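Local coordinates for protein peroxisomal acyl-coenzyme A oxidase 1 (Arabidopsis thaliana, PDB 1W07) that oxidises long- and medium-chain acyl-CoAs to 2-trans-enoyl-CoAs with bound FAD, passing the electrons to oxygen to give hydrogen peroxide in peroxisomal fatty-acid breakdown, at residues Gly133-Gly141 with Gln169-Leu179. The protein carries 1 engineered substitution. Residues are numbered along the deposited sequence; the frame is centred on the assembly and turned at random.
Sequences GCYAQTELG and QTASKWWPGGL. With FAD (flavin-adenine dinucleotide), chain I.
Leu140 lays CD2 over one face of the Trp174 indole, 3.8 Å from the centroid of the five-membered ring, a CH-pi contact at the tight end of a flavin-binding junction. Beside it the backbones of Glu139 and Lys173 form a single bridge: Trp174 N donates to Thr138 O at 2.9 Å, and Leu140 N meets Ser172 O almost head-on (C=O...N 173°). Gly141 N adds a bond to a lone pair of Thr170 O. Lys173 bends at chi2 (-56°) and then runs out extended, bringing its ammonium to Gln137 O (hydrogen bond, NZ to O 2.9 Å) and the anti side of Glu139 OE2 (salt bridge). Tyr189 O also accepts from Lys173 NZ, and Thr151 OG1 bonds Glu139 OE2, probably offsetting the cost of burying both charges.

Towards Cys134 the segments diverge, joined by looser packing of Cys134 SG on Leu179 CB (3.8 Å) and by a water that accepts from Tyr135 N within reach of Gly177 O and FAD O4. Both segments belong to the acyl-CoA dehydrogenase middle domain and bind the flavin's pyrimidine edge. Thr138 N points nearly straight at FAD O2 (2.8 Å, 171°), Thr138 OG1 donates to N1, and Gly177 N holds O4, while Trp175 covers the ring system around C8 with one indole face. Past Leu140 the tight end gives way to a more open side, where Gln169 and Thr170 are partly exposed, although Pro627 and Tyr626 of the second subunit pack against them. Strand 133-136 runs parallel to strand 185-194, strand 173-174 antiparallel to strand 240-244, and helix 98-113 lies against Tyr135.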
loop_
_atom_site.group_PDB
_atom_site.type_symbol
_atom_site.label_atom_id
_atom_site.label_comp_id
_atom_site.label_asym_id
_atom_site.label_seq_id
_atom_site.Cartn_x
_atom_site.Cartn_y
_atom_site.Cartn_z
ATOM N N GLY B 133 7.003 -20.619 -24.462
ATOM C CA GLY B 133 5.575 -20.367 -24.417
ATOM C C GLY B 133 5.090 -19.521 -23.263
ATOM O O GLY B 133 5.787 -19.340 -22.261
ATOM N N CYS B 134 3.878 -19.001 -23.419
ATOM C CA CYS B 134 3.257 -18.167 -22.403
ATOM C C CYS B 134 1.801 -18.610 -22.273
ATOM O O CYS B 134 1.323 -19.402 -23.082
ATOM C CB CYS B 134 3.338 -16.693 -22.806
ATOM S SG CYS B 134 2.652 -16.284 -24.432
ATOM N N TYR B 135 1.113 -18.098 -21.254
ATOM C CA TYR B 135 -0.283 -18.436 -20.973
ATOM C C TYR B 135 -1.166 -17.257 -21.383
ATOM O O TYR B 135 -1.316 -16.302 -20.623
ATOM C CB TYR B 135 -0.437 -18.701 -19.469
ATOM C CG TYR B 135 -1.708 -19.396 -19.065
ATOM C CD1 TYR B 135 -1.846 -20.775 -19.215
ATOM C CD2 TYR B 135 -2.788 -18.676 -18.543
ATOM C CE1 TYR B 135 -3.022 -21.416 -18.859
ATOM C CE2 TYR B 135 -3.966 -19.320 -18.186
ATOM C CZ TYR B 135 -4.075 -20.688 -18.352
ATOM O OH TYR B 135 -5.253 -21.324 -18.035
ATOM N N ALA B 136 -1.761 -17.326 -22.573
ATOM C CA ALA B 136 -2.587 -16.230 -23.065
ATOM C C ALA B 136 -4.080 -16.450 -22.856
ATOM O O ALA B 136 -4.794 -16.937 -23.739
ATOM C CB ALA B 136 -2.288 -15.970 -24.535
ATOM N N GLN B 137 -4.550 -16.086 -21.671
ATOM C CA GLN B 137 -5.959 -16.258 -21.374
ATOM C C GLN B 137 -6.650 -14.898 -21.269
ATOM O O GLN B 137 -7.535 -14.579 -22.056
ATOM C CB GLN B 137 -6.097 -17.062 -20.074
ATOM C CG GLN B 137 -7.511 -17.205 -19.534
ATOM C CD GLN B 137 -7.579 -18.146 -18.342
ATOM O OE1 GLN B 137 -7.404 -19.355 -18.482
ATOM N NE2 GLN B 137 -7.807 -17.591 -17.156
ATOM N N THR B 138 -6.221 -14.096 -20.305
ATOM C CA THR B 138 -6.807 -12.784 -20.068
ATOM C C THR B 138 -6.838 -11.862 -21.288
ATOM O O THR B 138 -5.928 -11.862 -22.115
ATOM C CB THR B 138 -6.070 -12.078 -18.913
ATOM O OG1 THR B 138 -6.220 -12.871 -17.731
ATOM C CG2 THR B 138 -6.637 -10.689 -18.669
ATOM N N GLU B 139 -7.904 -11.075 -21.379
ATOM C CA GLU B 139 -8.075 -10.125 -22.465
ATOM C C GLU B 139 -8.348 -8.760 -21.846
ATOM O O GLU B 139 -8.536 -8.644 -20.640
ATOM C CB GLU B 139 -9.265 -10.522 -23.363
ATOM C CG GLU B 139 -9.344 -12.021 -23.658
ATOM C CD GLU B 139 -10.430 -12.402 -24.669
ATOM O OE1 GLU B 139 -11.562 -11.877 -24.587
ATOM O OE2 GLU B 139 -10.144 -13.254 -25.533
ATOM N N LEU B 140 -8.370 -7.732 -22.686
ATOM C CA LEU B 140 -8.646 -6.378 -22.230
ATOM C C LEU B 140 -9.955 -6.327 -21.457
ATOM O O LEU B 140 -10.030 -5.755 -20.371
ATOM C CB LEU B 140 -8.733 -5.412 -23.417
ATOM C CG LEU B 140 -7.441 -4.679 -23.787
ATOM C CD1 LEU B 140 -7.596 -3.957 -25.123
ATOM C CD2 LEU B 140 -7.099 -3.693 -22.678
ATOM N N GLY B 141 -10.988 -6.940 -22.016
ATOM C CA GLY B 141 -12.282 -6.914 -21.363
ATOM C C GLY B 141 -12.608 -7.993 -20.359
ATOM O O GLY B 141 -13.613 -7.871 -19.660
ATOM N N GLN B 169 -11.553 -5.042 -30.281
ATOM C CA GLN B 169 -10.339 -4.606 -29.598
ATOM C C GLN B 169 -10.287 -5.138 -28.171
ATOM O O GLN B 169 -9.224 -5.510 -27.688
ATOM C CB GLN B 169 -10.257 -3.076 -29.598
ATOM C CG GLN B 169 -8.931 -2.536 -29.099
ATOM C CD GLN B 169 -8.883 -1.025 -29.142
ATOM O OE1 GLN B 169 -9.764 -0.353 -28.607
ATOM N NE2 GLN B 169 -7.853 -0.483 -29.775
ATOM N N THR B 170 -11.442 -5.178 -27.511
ATOM C CA THR B 170 -11.531 -5.660 -26.134
ATOM C C THR B 170 -11.288 -7.170 -26.030
ATOM O O THR B 170 -11.115 -7.702 -24.929
ATOM C CB THR B 170 -12.910 -5.324 -25.495
ATOM O OG1 THR B 170 -13.971 -5.920 -26.260
ATOM C CG2 THR B 170 -13.112 -3.817 -25.462
ATOM N N ALA B 171 -11.258 -7.849 -27.179
ATOM C CA ALA B 171 -11.026 -9.288 -27.219
ATOM C C ALA B 171 -9.518 -9.557 -27.229
ATOM O O ALA B 171 -9.081 -10.695 -27.065
ATOM C CB ALA B 171 -11.679 -9.897 -28.465
ATOM N N SER B 172 -8.738 -8.506 -27.429
ATOM C CA SER B 172 -7.281 -8.628 -27.469
ATOM C C SER B 172 -6.726 -9.218 -26.170
ATOM O O SER B 172 -7.145 -8.829 -25.080
ATOM C CB SER B 172 -6.646 -7.254 -27.702
ATOM O OG SER B 172 -7.181 -6.622 -28.850
ATOM N N LYS B 173 -5.784 -10.147 -26.284
ATOM C CA LYS B 173 -5.167 -10.756 -25.104
ATOM C C LYS B 173 -4.405 -9.612 -24.455
ATOM O O LYS B 173 -3.839 -8.769 -25.152
ATOM C CB LYS B 173 -4.210 -11.889 -25.490
ATOM C CG LYS B 173 -4.914 -13.081 -26.100
ATOM C CD LYS B 173 -5.991 -13.590 -25.148
ATOM C CE LYS B 173 -6.795 -14.720 -25.765
ATOM N NZ LYS B 173 -7.862 -15.250 -24.853
ATOM N N TRP B 174 -4.380 -9.583 -23.129
ATOM C CA TRP B 174 -3.741 -8.485 -22.414
ATOM C C TRP B 174 -3.316 -8.959 -21.023
ATOM O O TRP B 174 -4.144 -9.466 -20.266
ATOM C CB TRP B 174 -4.765 -7.339 -22.319
ATOM C CG TRP B 174 -4.224 -6.006 -21.879
ATOM C CD1 TRP B 174 -3.991 -5.592 -20.594
ATOM C CD2 TRP B 174 -3.802 -4.938 -22.726
ATOM N NE1 TRP B 174 -3.445 -4.339 -20.601
ATOM C CE2 TRP B 174 -3.321 -3.909 -21.895
ATOM C CE3 TRP B 174 -3.778 -4.753 -24.120
ATOM C CZ2 TRP B 174 -2.819 -2.702 -22.406
ATOM C CZ3 TRP B 174 -3.282 -3.562 -24.629
ATOM C CH2 TRP B 174 -2.805 -2.546 -23.768
ATOM N N TRP B 175 -2.023 -8.791 -20.739
ATOM C CA TRP B 175 -1.343 -9.161 -19.485
ATOM C C TRP B 175 -0.398 -10.366 -19.502
ATOM O O TRP B 175 0.526 -10.434 -18.685
ATOM C CB TRP B 175 -2.340 -9.352 -18.313
ATOM C CG TRP B 175 -2.695 -8.056 -17.645
ATOM C CD1 TRP B 175 -3.901 -7.428 -17.653
ATOM C CD2 TRP B 175 -1.778 -7.159 -16.998
ATOM N NE1 TRP B 175 -3.794 -6.182 -17.062
ATOM C CE2 TRP B 175 -2.499 -5.992 -16.655
ATOM C CE3 TRP B 175 -0.414 -7.227 -16.686
ATOM C CZ2 TRP B 175 -1.904 -4.901 -16.020
ATOM C CZ3 TRP B 175 0.185 -6.137 -16.050
ATOM C CH2 TRP B 175 -0.564 -4.991 -15.727
ATOM N N PRO B 176 -0.602 -11.340 -20.416
ATOM C CA PRO B 176 0.277 -12.507 -20.436
ATOM C C PRO B 176 1.785 -12.250 -20.300
ATOM O O PRO B 176 2.394 -11.589 -21.141
ATOM C CB PRO B 176 -0.100 -13.187 -21.744
ATOM C CG PRO B 176 -1.607 -12.972 -21.761
ATOM C CD PRO B 176 -1.674 -11.483 -21.424
ATOM N N GLY B 177 2.377 -12.771 -19.228
ATOM C CA GLY B 177 3.808 -12.607 -19.011
ATOM C C GLY B 177 4.590 -13.392 -20.057
ATOM O O GLY B 177 4.218 -14.520 -20.377
ATOM N N GLY B 178 5.651 -12.787 -20.595
ATOM C CA GLY B 178 6.489 -13.439 -21.592
ATOM C C GLY B 178 5.950 -13.377 -23.010
ATOM O O GLY B 178 6.583 -13.840 -23.968
ATOM N N LEU B 179 4.764 -12.800 -23.145
ATOM C CA LEU B 179 4.115 -12.660 -24.439
ATOM C C LEU B 179 4.611 -11.435 -25.191
ATOM O O LEU B 179 4.734 -11.452 -26.413
ATOM C CB LEU B 179 2.607 -12.534 -24.235
ATOM C CG LEU B 179 1.738 -12.142 -25.437
ATOM C CD1 LEU B 179 1.775 -13.249 -26.498
ATOM C CD2 LEU B 179 0.307 -11.866 -24.940
HETATM P PA FAD I . -12.014 -7.724 -12.321
HETATM O O1A FAD I . -12.324 -9.152 -12.090
HETATM O O2A FAD I . -12.626 -7.060 -13.491
HETATM O O5B FAD I . -12.375 -6.908 -10.983
HETATM C C5B FAD I . -12.277 -5.483 -10.939
HETATM C C4B FAD I . -13.020 -4.944 -9.712
HETATM O O4B FAD I . -14.383 -5.399 -9.800
HETATM C C3B FAD I . -12.445 -5.529 -8.418
HETATM O O3B FAD I . -12.708 -4.639 -7.330
HETATM C C2B FAD I . -13.250 -6.818 -8.264
HETATM O O2B FAD I . -13.364 -7.168 -6.883
HETATM C C1B FAD I . -14.625 -6.344 -8.745
HETATM N N9A FAD I . -15.446 -7.483 -9.220
HETATM C C8A FAD I . -15.312 -8.118 -10.385
HETATM N N7A FAD I . -16.219 -9.092 -10.471
HETATM C C5A FAD I . -16.932 -9.083 -9.350
HETATM C C6A FAD I . -18.000 -9.840 -8.884
HETATM N N6A FAD I . -18.461 -10.880 -9.571
HETATM N N1A FAD I . -18.552 -9.521 -7.638
HETATM C C2A FAD I . -18.019 -8.466 -6.890
HETATM N N3A FAD I . -16.996 -7.776 -7.362
HETATM C C4A FAD I . -16.446 -8.053 -8.557
HETATM N N1 FAD I . -3.452 -13.381 -17.362
HETATM C C2 FAD I . -3.084 -14.424 -18.221
HETATM O O2 FAD I . -3.938 -14.993 -18.898
HETATM N N3 FAD I . -1.734 -14.797 -18.307
HETATM C C4 FAD I . -0.768 -14.129 -17.546
HETATM O O4 FAD I . 0.410 -14.488 -17.605
HETATM C C4X FAD I . -1.141 -13.078 -16.713
HETATM N N5 FAD I . -0.176 -12.346 -16.004
HETATM C C5X FAD I . -0.537 -11.278 -15.178
HETATM C C6 FAD I . 0.443 -10.497 -14.577
HETATM C C7 FAD I . 0.089 -9.367 -13.849
HETATM C C7M FAD I . 1.197 -8.525 -13.216
HETATM C C8 FAD I . -1.259 -9.017 -13.716
HETATM C C8M FAD I . -1.678 -7.779 -12.920
HETATM C C9 FAD I . -2.235 -9.809 -14.310
HETATM C C9A FAD I . -1.889 -10.940 -15.042
HETATM N N10 FAD I . -2.858 -11.705 -15.706
HETATM C C10 FAD I . -2.476 -12.710 -16.611
HETATM C "C1'" FAD I . -4.303 -11.400 -15.564
HETATM C "C2'" FAD I . -4.819 -11.922 -14.220
HETATM O "O2'" FAD I . -4.516 -13.313 -14.088
HETATM C "C3'" FAD I . -6.318 -11.707 -13.990
HETATM O "O3'" FAD I . -7.057 -12.340 -15.038
HETATM C "C4'" FAD I . -6.703 -10.227 -13.942
HETATM O "O4'" FAD I . -5.674 -9.439 -13.338
HETATM C "C5'" FAD I . -8.001 -10.075 -13.150
HETATM O "O5'" FAD I . -8.293 -8.695 -12.933
HETATM P P FAD I . -9.542 -7.993 -13.658
HETATM O O1P FAD I . -9.016 -6.807 -14.367
HETATM O O2P FAD I . -10.282 -9.016 -14.431
HETATM O O3P FAD I . -10.421 -7.524 -12.398
HETATM O O HOH W 1 1.912 -15.911 -19.782
#